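Local coordinates for protein peroxiredoxin PRX1, mitochondrial (Saccharomyces cerevisiae, PDB 5YKJ) that probably reduces hydrogen peroxide and organic hydroperoxides in yeast mitochondria as a 1-Cys peroxiredoxin, its oxidised thiol being restored through the glutathione and thioredoxin systems, at residues A[7-15]-A[97-108]; A[161-172]-A[177-186]. One frame throughout, in Å; residues are numbered along the deposited sequence.

Contact 1. Residues A[7-15]-A[97-108]; sequences DAPNFDADT and IGDTFRNVAFLY
Phe11 holds CG between its backbone N and carbonyl carbon (chi1 57°), which drops the ring from the extended 7-15 chain onto Val104, a residue of helix 103-107 that carries CG1 anti to its own N (chi1 -180°). That methyl stands over the centre of the phenyl face in a CH-pi contact, CG1 lying 3.9 Å from the Phe11 centroid. Ile97 reaches toward Phe11 from the opposing direction and sets CD1 at the ring's edge, 3.7 Å from Phe11 CZ. The Tyr108 ring is nearly perpendicular to the phenyl ring, and the two meet rim to rim. Branched aliphatic side chains suit both places: valine sets a methyl over the ring face, and isoleucine has the length to bring its terminal methyl to the edge. Phe22 stacks on Phe11 as well.

Near Thr15 the grip passes to the backbone: Gly98 N donates to Asp14 O (2.9 Å, 164° at the hydrogen), and a water links Asp14 N to Gly98 O. The contact thus lays the N-terminal segment across the edge strand 96-98 and the following helix of the thioredoxin-like fold.

Tyr108 also joins the other end of the contact. Pro9 CG lies over the tyrosine face; proline suits this place, since its ring offers CH groups to the aromatic face and, through CB and CG, to Leu107, with Pro9 CB 3.8 Å from Leu107 CD1. Tyr108 OH donates to Pro9 O at 2.8 Å, approaching a little out of the carbonyl plane, so the ring can pack against Pro9 and Phe11 while its polar end is satisfied.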
loop_
_atom_site.group_PDB
_atom_site.type_symbol
_atom_site.label_atom_id
_atom_site.label_comp_id
_atom_site.label_asym_id
_atom_site.label_seq_id
_atom_site.Cartn_x
_atom_site.Cartn_y
_atom_site.Cartn_z
ATOM N N ASP A 7 -6.958 -6.321 10.823
ATOM C CA ASP A 7 -6.851 -7.289 9.768
ATOM C C ASP A 7 -7.470 -6.688 8.512
ATOM O O ASP A 7 -8.475 -6.148 8.557
ATOM C CB ASP A 7 -7.630 -8.558 10.068
ATOM C CG ASP A 7 -7.060 -9.351 11.223
ATOM O OD1 ASP A 7 -5.856 -9.387 11.398
ATOM O OD2 ASP A 7 -7.886 -9.925 11.917
ATOM N N ALA A 8 -6.805 -6.878 7.398
ATOM C CA ALA A 8 -7.341 -6.472 6.135
ATOM C C ALA A 8 -8.382 -7.529 5.731
ATOM O O ALA A 8 -8.104 -8.634 5.565
ATOM C CB ALA A 8 -6.252 -6.441 5.093
ATOM N N PRO A 9 -9.629 -7.094 5.583
ATOM C CA PRO A 9 -10.672 -8.059 5.250
ATOM C C PRO A 9 -10.491 -8.717 3.895
ATOM O O PRO A 9 -10.154 -8.091 2.989
ATOM C CB PRO A 9 -11.960 -7.234 5.196
ATOM C CG PRO A 9 -11.596 -5.866 5.482
ATOM C CD PRO A 9 -10.173 -5.768 5.845
ATOM N N ASN A 10 -10.744 -10.012 3.842
ATOM C CA ASN A 10 -10.681 -10.726 2.610
ATOM C C ASN A 10 -11.948 -10.490 1.787
ATOM O O ASN A 10 -12.944 -10.151 2.293
ATOM C CB ASN A 10 -10.511 -12.214 2.872
ATOM C CG ASN A 10 -10.027 -12.980 1.641
ATOM O OD1 ASN A 10 -9.758 -12.410 0.633
ATOM N ND2 ASN A 10 -9.962 -14.296 1.764
ATOM N N PHE A 11 -11.846 -10.706 0.499
ATOM C CA PHE A 11 -12.950 -10.501 -0.392
ATOM C C PHE A 11 -12.723 -11.233 -1.694
ATOM O O PHE A 11 -11.674 -11.551 -1.987
ATOM C CB PHE A 11 -13.228 -8.989 -0.660
ATOM C CG PHE A 11 -12.066 -8.221 -1.223
ATOM C CD1 PHE A 11 -11.872 -8.140 -2.581
ATOM C CD2 PHE A 11 -11.199 -7.537 -0.408
ATOM C CE1 PHE A 11 -10.794 -7.491 -3.117
ATOM C CE2 PHE A 11 -10.148 -6.853 -0.950
ATOM C CZ PHE A 11 -9.957 -6.812 -2.301
ATOM N N ASP A 12 -13.798 -11.413 -2.434
ATOM C CA ASP A 12 -13.765 -11.947 -3.763
ATOM C C ASP A 12 -14.163 -10.801 -4.682
ATOM O O ASP A 12 -15.008 -10.062 -4.360
ATOM C CB ASP A 12 -14.739 -13.104 -3.971
ATOM C CG ASP A 12 -14.349 -14.345 -3.202
ATOM O OD1 ASP A 12 -13.280 -14.808 -3.258
ATOM O OD2 ASP A 12 -15.195 -14.856 -2.517
ATOM N N ALA A 13 -13.523 -10.693 -5.817
ATOM C CA ALA A 13 -13.849 -9.632 -6.737
ATOM C C ALA A 13 -13.495 -9.980 -8.156
ATOM O O ALA A 13 -12.708 -10.793 -8.386
ATOM C CB ALA A 13 -13.075 -8.375 -6.373
ATOM N N ASP A 14 -14.142 -9.265 -9.057
ATOM C CA ASP A 14 -13.860 -9.292 -10.465
ATOM C C ASP A 14 -12.781 -8.217 -10.692
ATOM O O ASP A 14 -12.852 -7.166 -10.160
ATOM C CB ASP A 14 -15.111 -8.964 -11.262
ATOM C CG ASP A 14 -16.302 -9.713 -10.765
ATOM O OD1 ASP A 14 -16.411 -10.875 -11.127
ATOM O OD2 ASP A 14 -17.093 -9.162 -9.949
ATOM N N THR A 15 -11.788 -8.576 -11.475
ATOM C CA THR A 15 -10.675 -7.711 -11.754
ATOM C C THR A 15 -10.197 -7.873 -13.194
ATOM O O THR A 15 -10.651 -8.721 -13.905
ATOM C CB THR A 15 -9.453 -8.004 -10.860
ATOM O OG1 THR A 15 -8.768 -9.150 -11.316
ATOM C CG2 THR A 15 -9.873 -8.265 -9.427
ATOM N N ILE A 97 -9.330 -3.843 -9.393
ATOM C CA ILE A 97 -10.596 -4.379 -8.995
ATOM C C ILE A 97 -11.786 -3.577 -9.551
ATOM O O ILE A 97 -11.832 -2.423 -9.428
ATOM C CB ILE A 97 -10.696 -4.382 -7.445
ATOM C CG1 ILE A 97 -9.614 -5.269 -6.810
ATOM C CG2 ILE A 97 -12.105 -4.724 -6.975
ATOM C CD1 ILE A 97 -9.256 -4.867 -5.384
ATOM N N GLY A 98 -12.730 -4.280 -10.153
ATOM C CA GLY A 98 -13.913 -3.631 -10.651
ATOM C C GLY A 98 -14.971 -3.567 -9.564
ATOM O O GLY A 98 -15.735 -4.434 -9.384
ATOM N N ASP A 99 -14.960 -2.500 -8.823
ATOM C CA ASP A 99 -15.861 -2.292 -7.720
ATOM C C ASP A 99 -17.026 -1.408 -8.127
ATOM O O ASP A 99 -17.253 -0.379 -7.616
ATOM C CB ASP A 99 -15.066 -1.665 -6.578
ATOM C CG ASP A 99 -15.741 -1.820 -5.228
ATOM O OD1 ASP A 99 -16.433 -2.754 -5.065
ATOM O OD2 ASP A 99 -15.509 -0.986 -4.391
ATOM N N THR A 100 -17.792 -1.933 -9.057
ATOM C CA THR A 100 -18.822 -1.225 -9.714
ATOM C C THR A 100 -19.847 -0.600 -8.762
ATOM O O THR A 100 -20.307 0.445 -8.998
ATOM C CB THR A 100 -19.581 -2.233 -10.596
ATOM O OG1 THR A 100 -18.668 -2.999 -11.384
ATOM C CG2 THR A 100 -20.589 -1.558 -11.406
ATOM N N PHE A 101 -20.171 -1.313 -7.692
ATOM C CA PHE A 101 -21.179 -0.898 -6.714
ATOM C C PHE A 101 -20.634 -0.468 -5.334
ATOM O O PHE A 101 -21.348 -0.417 -4.398
ATOM C CB PHE A 101 -22.324 -1.944 -6.582
ATOM C CG PHE A 101 -22.998 -2.287 -7.906
ATOM C CD1 PHE A 101 -23.945 -1.497 -8.414
ATOM C CD2 PHE A 101 -22.664 -3.385 -8.605
ATOM C CE1 PHE A 101 -24.584 -1.788 -9.609
ATOM C CE2 PHE A 101 -23.269 -3.684 -9.809
ATOM C CZ PHE A 101 -24.218 -2.865 -10.292
ATOM N N ARG A 102 -19.349 -0.218 -5.293
ATOM C CA ARG A 102 -18.649 0.252 -4.123
ATOM C C ARG A 102 -18.622 -0.744 -2.982
ATOM O O ARG A 102 -18.359 -0.362 -1.897
ATOM C CB ARG A 102 -19.253 1.558 -3.550
ATOM C CG ARG A 102 -19.603 2.653 -4.460
ATOM C CD ARG A 102 -20.648 3.541 -3.787
ATOM N NE ARG A 102 -21.148 4.451 -4.764
ATOM C CZ ARG A 102 -21.319 5.742 -4.643
ATOM N NH1 ARG A 102 -21.100 6.377 -3.528
ATOM N NH2 ARG A 102 -21.741 6.363 -5.690
ATOM N N ASN A 103 -18.875 -1.996 -3.275
ATOM C CA ASN A 103 -18.910 -2.972 -2.220
ATOM C C ASN A 103 -17.554 -3.151 -1.476
ATOM O O ASN A 103 -17.517 -3.268 -0.298
ATOM C CB ASN A 103 -19.427 -4.347 -2.756
ATOM C CG ASN A 103 -20.771 -4.251 -3.449
ATOM O OD1 ASN A 103 -21.653 -3.716 -2.959
ATOM N ND2 ASN A 103 -20.854 -4.775 -4.590
ATOM N N VAL A 104 -16.478 -3.228 -2.242
ATOM C CA VAL A 104 -15.149 -3.383 -1.659
ATOM C C VAL A 104 -14.691 -2.093 -0.942
ATOM O O VAL A 104 -14.120 -2.129 0.065
ATOM C CB VAL A 104 -14.081 -3.893 -2.664
ATOM C CG1 VAL A 104 -12.692 -4.052 -2.038
ATOM C CG2 VAL A 104 -14.538 -5.176 -3.307
ATOM N N ALA A 105 -15.022 -0.965 -1.540
ATOM C CA ALA A 105 -14.698 0.307 -0.933
ATOM C C ALA A 105 -15.375 0.447 0.422
ATOM O O ALA A 105 -14.839 0.941 1.315
ATOM C CB ALA A 105 -15.157 1.438 -1.842
ATOM N N PHE A 106 -16.614 -0.008 0.470
ATOM C CA PHE A 106 -17.420 -0.008 1.671
ATOM C C PHE A 106 -16.805 -0.918 2.733
ATOM O O PHE A 106 -16.676 -0.552 3.851
ATOM C CB PHE A 106 -18.865 -0.423 1.325
ATOM C CG PHE A 106 -19.812 -0.489 2.508
ATOM C CD1 PHE A 106 -20.208 0.618 3.195
ATOM C CD2 PHE A 106 -20.315 -1.697 2.881
ATOM C CE1 PHE A 106 -21.055 0.498 4.250
ATOM C CE2 PHE A 106 -21.178 -1.800 3.919
ATOM C CZ PHE A 106 -21.544 -0.708 4.607
ATOM N N LEU A 107 -16.371 -2.087 2.277
ATOM C CA LEU A 107 -15.745 -3.045 3.151
ATOM C C LEU A 107 -14.459 -2.476 3.782
ATOM O O LEU A 107 -14.095 -2.831 4.831
ATOM C CB LEU A 107 -15.441 -4.336 2.395
ATOM C CG LEU A 107 -14.632 -5.407 3.081
ATOM C CD1 LEU A 107 -15.468 -6.041 4.182
ATOM C CD2 LEU A 107 -14.228 -6.454 2.074
ATOM N N TYR A 108 -13.837 -1.590 3.044
ATOM C CA TYR A 108 -12.611 -0.957 3.486
ATOM C C TYR A 108 -12.780 0.411 4.148
ATOM O O TYR A 108 -11.858 1.101 4.319
ATOM C CB TYR A 108 -11.509 -0.995 2.392
ATOM C CG TYR A 108 -10.730 -2.281 2.402
ATOM C CD1 TYR A 108 -11.280 -3.429 1.911
ATOM C CD2 TYR A 108 -9.457 -2.331 2.931
ATOM C CE1 TYR A 108 -10.597 -4.623 1.966
ATOM C CE2 TYR A 108 -8.771 -3.512 2.992
ATOM C CZ TYR A 108 -9.335 -4.649 2.495
ATOM O OH TYR A 108 -8.643 -5.781 2.560
HETATM O O HOH W 1 -15.881 -6.922 -8.099
#

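Contact 2. Residues A[161-172]-A[177-186]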
loop_
_atom_site.group_PDB
_atom_site.type_symbol
_atom_site.label_atom_id
_atom_site.label_comp_id
_atom_site.label_asym_id
_atom_site.label_seq_id
_atom_site.Cartn_x
_atom_site.Cartn_y
_atom_site.Cartn_z
ATOM N N ASP A 161 10.257 -0.351 3.002
ATOM C CA ASP A 161 11.585 -0.739 3.438
ATOM C C ASP A 161 11.734 -0.658 4.969
ATOM O O ASP A 161 12.287 -1.494 5.573
ATOM C CB ASP A 161 12.646 0.100 2.742
ATOM C CG ASP A 161 12.861 -0.310 1.284
ATOM O OD1 ASP A 161 12.503 -1.366 0.934
ATOM O OD2 ASP A 161 13.378 0.461 0.566
ATOM N N ALA A 162 11.210 0.396 5.538
ATOM C CA ALA A 162 11.231 0.555 6.954
ATOM C C ALA A 162 10.427 -0.527 7.654
ATOM O O ALA A 162 10.841 -1.037 8.607
ATOM C CB ALA A 162 10.700 1.933 7.326
ATOM N N LEU A 163 9.237 -0.833 7.154
ATOM C CA LEU A 163 8.426 -1.845 7.796
ATOM C C LEU A 163 9.042 -3.221 7.762
ATOM O O LEU A 163 8.981 -3.936 8.707
ATOM C CB LEU A 163 7.040 -1.924 7.144
ATOM C CG LEU A 163 6.071 -0.784 7.457
ATOM C CD1 LEU A 163 4.984 -0.755 6.397
ATOM C CD2 LEU A 163 5.483 -0.985 8.836
ATOM N N GLN A 164 9.588 -3.555 6.614
ATOM C CA GLN A 164 10.233 -4.836 6.461
ATOM C C GLN A 164 11.460 -4.945 7.345
ATOM O O GLN A 164 11.698 -5.962 7.880
ATOM C CB GLN A 164 10.563 -5.147 5.002
ATOM C CG GLN A 164 9.309 -5.289 4.151
ATOM C CD GLN A 164 9.590 -5.635 2.696
ATOM O OE1 GLN A 164 10.625 -5.379 2.181
ATOM N NE2 GLN A 164 8.631 -6.200 2.074
ATOM N N LEU A 165 12.206 -3.874 7.409
ATOM C CA LEU A 165 13.392 -3.847 8.235
ATOM C C LEU A 165 13.058 -3.970 9.726
ATOM O O LEU A 165 13.688 -4.695 10.448
ATOM C CB LEU A 165 14.229 -2.592 7.986
ATOM C CG LEU A 165 15.535 -2.581 8.807
ATOM C CD1 LEU A 165 16.444 -3.713 8.376
ATOM C CD2 LEU A 165 16.176 -1.238 8.664
ATOM N N THR A 166 12.042 -3.247 10.148
ATOM C CA THR A 166 11.639 -3.335 11.512
ATOM C C THR A 166 11.189 -4.751 11.902
ATOM O O THR A 166 11.490 -5.194 12.953
ATOM C CB THR A 166 10.534 -2.313 11.917
ATOM O OG1 THR A 166 9.352 -2.544 11.214
ATOM C CG2 THR A 166 10.961 -0.993 11.688
ATOM N N ASP A 167 10.440 -5.414 11.037
ATOM C CA ASP A 167 10.028 -6.766 11.265
ATOM C C ASP A 167 11.205 -7.735 11.269
ATOM O O ASP A 167 11.226 -8.651 12.018
ATOM C CB ASP A 167 9.044 -7.244 10.207
ATOM C CG ASP A 167 7.645 -6.661 10.385
ATOM O OD1 ASP A 167 7.455 -5.923 11.301
ATOM O OD2 ASP A 167 6.808 -6.962 9.571
ATOM N N LYS A 168 12.109 -7.520 10.357
ATOM C CA LYS A 168 13.245 -8.400 10.267
ATOM C C LYS A 168 14.268 -8.335 11.382
ATOM O O LYS A 168 14.725 -9.325 11.837
ATOM C CB LYS A 168 13.949 -8.181 8.957
ATOM C CG LYS A 168 15.114 -9.090 8.744
ATOM C CD LYS A 168 16.089 -8.370 7.861
ATOM C CE LYS A 168 16.137 -8.992 6.504
ATOM N NZ LYS A 168 16.160 -10.445 6.637
ATOM N N GLU A 169 14.629 -7.125 11.756
ATOM C CA GLU A 169 15.652 -6.881 12.745
ATOM C C GLU A 169 15.226 -6.404 14.127
ATOM O O GLU A 169 16.023 -6.351 14.992
ATOM C CB GLU A 169 16.639 -5.899 12.134
ATOM C CG GLU A 169 17.374 -6.462 10.947
ATOM C CD GLU A 169 18.462 -5.587 10.343
ATOM O OE1 GLU A 169 18.951 -4.630 10.939
ATOM O OE2 GLU A 169 18.862 -5.891 9.231
ATOM N N GLY A 170 13.950 -6.152 14.321
ATOM C CA GLY A 170 13.470 -5.643 15.574
ATOM C C GLY A 170 14.025 -4.294 15.951
ATOM O O GLY A 170 14.490 -4.071 17.024
ATOM N N VAL A 171 13.924 -3.392 15.009
ATOM C CA VAL A 171 14.380 -2.037 15.154
ATOM C C VAL A 171 13.234 -1.113 14.732
ATOM O O VAL A 171 12.254 -1.569 14.282
ATOM C CB VAL A 171 15.605 -1.710 14.321
ATOM C CG1 VAL A 171 16.767 -2.556 14.773
ATOM C CG2 VAL A 171 15.369 -1.927 12.837
ATOM N N VAL A 172 13.437 0.157 14.970
ATOM C CA VAL A 172 12.480 1.204 14.621
ATOM C C VAL A 172 13.208 2.297 13.845
ATOM O O VAL A 172 14.373 2.440 13.982
ATOM C CB VAL A 172 11.613 1.776 15.780
ATOM C CG1 VAL A 172 10.673 0.777 16.370
ATOM C CG2 VAL A 172 12.362 2.659 16.750
ATOM N N TRP A 177 14.097 8.602 7.726
ATOM C CA TRP A 177 15.020 7.518 7.527
ATOM C C TRP A 177 15.119 7.022 6.102
ATOM O O TRP A 177 14.157 6.860 5.451
ATOM C CB TRP A 177 14.641 6.313 8.419
ATOM C CG TRP A 177 15.448 5.092 8.227
ATOM C CD1 TRP A 177 16.599 4.795 8.828
ATOM C CD2 TRP A 177 15.136 3.985 7.392
ATOM N NE1 TRP A 177 17.023 3.594 8.456
ATOM C CE2 TRP A 177 16.156 3.061 7.554
ATOM C CE3 TRP A 177 14.098 3.689 6.526
ATOM C CZ2 TRP A 177 16.169 1.870 6.885
ATOM C CZ3 TRP A 177 14.124 2.550 5.874
ATOM C CH2 TRP A 177 15.133 1.625 6.053
ATOM N N GLN A 178 16.331 6.758 5.672
ATOM C CA GLN A 178 16.555 6.132 4.420
ATOM C C GLN A 178 17.362 4.873 4.709
ATOM O O GLN A 178 18.096 4.803 5.621
ATOM C CB GLN A 178 17.359 6.994 3.467
ATOM C CG GLN A 178 16.624 8.174 2.861
ATOM C CD GLN A 178 15.454 7.825 1.963
ATOM O OE1 GLN A 178 15.404 6.796 1.380
ATOM N NE2 GLN A 178 14.520 8.712 1.892
ATOM N N PRO A 179 17.229 3.888 3.858
ATOM C CA PRO A 179 18.000 2.667 4.018
ATOM C C PRO A 179 19.497 3.013 4.021
ATOM O O PRO A 179 19.923 3.871 3.328
ATOM C CB PRO A 179 17.651 1.867 2.774
ATOM C CG PRO A 179 16.241 2.293 2.468
ATOM C CD PRO A 179 16.166 3.724 2.853
ATOM N N ALA A 180 20.175 2.303 4.910
ATOM C CA ALA A 180 21.586 2.342 5.325
ATOM C C ALA A 180 21.788 3.364 6.430
ATOM O O ALA A 180 22.816 3.408 6.997
ATOM C CB ALA A 180 22.627 2.528 4.213
ATOM N N ASP A 181 20.767 4.148 6.764
ATOM C CA ASP A 181 20.884 5.064 7.864
ATOM C C ASP A 181 20.780 4.262 9.184
ATOM O O ASP A 181 20.285 3.182 9.232
ATOM C CB ASP A 181 19.789 6.124 7.893
ATOM C CG ASP A 181 19.905 7.185 6.808
ATOM O OD1 ASP A 181 20.847 7.244 6.104
ATOM O OD2 ASP A 181 18.978 7.951 6.723
ATOM N N ASP A 182 21.267 4.853 10.240
ATOM C CA ASP A 182 21.181 4.232 11.529
ATOM C C ASP A 182 19.706 4.103 11.960
ATOM O O ASP A 182 18.882 4.900 11.639
ATOM C CB ASP A 182 21.948 5.019 12.606
ATOM C CG ASP A 182 23.452 5.067 12.372
ATOM O OD1 ASP A 182 23.950 4.274 11.608
ATOM O OD2 ASP A 182 24.070 5.959 12.943
ATOM N N VAL A 183 19.454 3.068 12.714
ATOM C CA VAL A 183 18.167 2.718 13.255
ATOM C C VAL A 183 18.149 2.842 14.780
ATOM O O VAL A 183 19.137 3.049 15.400
ATOM C CB VAL A 183 17.731 1.314 12.824
ATOM C CG1 VAL A 183 17.506 1.228 11.326
ATOM C CG2 VAL A 183 18.734 0.258 13.237
ATOM N N ILE A 184 16.964 2.698 15.330
ATOM C CA ILE A 184 16.739 2.840 16.741
ATOM C C ILE A 184 16.329 1.545 17.438
ATOM O O ILE A 184 15.586 0.808 16.923
ATOM C CB ILE A 184 15.687 3.927 16.998
ATOM C CG1 ILE A 184 16.160 5.279 16.540
ATOM C CG2 ILE A 184 15.326 4.014 18.463
ATOM C CD1 ILE A 184 15.039 6.227 16.191
ATOM N N ILE A 185 16.870 1.311 18.619
ATOM C CA ILE A 185 16.563 0.130 19.355
ATOM C C ILE A 185 15.273 0.382 20.093
ATOM O O ILE A 185 15.147 1.326 20.711
ATOM C CB ILE A 185 17.743 -0.238 20.300
ATOM C CG1 ILE A 185 18.994 -0.450 19.485
ATOM C CG2 ILE A 185 17.436 -1.501 21.082
ATOM C CD1 ILE A 185 20.259 -0.593 20.314
ATOM N N PRO A 186 14.317 -0.535 19.968
ATOM C CA PRO A 186 13.051 -0.352 20.639
ATOM C C PRO A 186 13.253 -0.328 22.161
ATOM O O PRO A 186 14.029 -0.978 22.728
ATOM C CB PRO A 186 12.227 -1.583 20.220
ATOM C CG PRO A 186 12.853 -2.093 19.018
ATOM C CD PRO A 186 14.320 -1.783 19.197
#
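Leu165 and Trp177 meet where the chain leaves helix 153-169 and folds back on it as a loop that ends in an antiparallel bridge, within the C-terminal domain of 1-Cys peroxiredoxins. Leu165 CD2 lies 3.6 Å from Trp177 CZ2, the two side chains crossing at about a right angle. The same methyl reaches tip to tip toward Val183 CG1, 3.9 Å away. Leucine suits this place because one branch can serve both the indole and the strand. One turn earlier, Ala162 is small enough to let the indole close on the helix backbone, with Trp177 CZ3 3.6 Å from Ala162 N. Trp177 CG is anti to its backbone N (chi1 175°), which carries the six-membered ring across to the helix.

Beyond the helix, Val171 and Val183 pack obliquely through Val171 CG1 and Val183 CG2, and Val172 presses CG2 against Ile184 CB. Beta-branched residues fit this extended pairing. Val172 and Ile184 form an antiparallel hydrogen-bonded pair: Val172 N donates to Ile184 O at 3.0 Å, and Ile184 N returns a bond to Val172 O at 2.9 Å. Gly170, with its positive phi of 62°, turns the chain out of the helix toward this bridge, and Pro186 CD rests 3.2 Å from Gly170 O.

Farther out, Arg61 forms a salt bridge with Asp161, and strand 208-211 continues the sheet beyond strand 183-184. A type II turn from Gln178 to Asp181 lies beside the tryptophan: Pro179 N is over one face of the indole, and Asp181 O takes a weak bond from Trp177 NE1. Asp181 OD2 accepts Gln178 N, 3.1 Å away, from above the carboxylate plane.

In the fold
Contact 1 closes before contact 2 opens along the chain, and the two lie on opposite sides of the chain's centre, with centres 32 Å apart and nearest atoms about 13 Å apart. Contact 1 belongs to the AhpC/TSA part, at the 96-98 edge of the five-stranded mixed sheet. Contact 2 belongs to the C-terminal 1-Cys domain, whose three-stranded antiparallel sheet begins with strand 183-184. They share no sheet or helix. Helix 153-169 connects the two parts: strand 30-36 of the mixed sheet meets Leu163 through Trp30, and that same strand sends Leu33 to Ile97 and Tyr108. Contact 1 thus joins distant parts of the AhpC/TSA chain, whereas contact 2 pairs neighbouring segments in the C-terminal part.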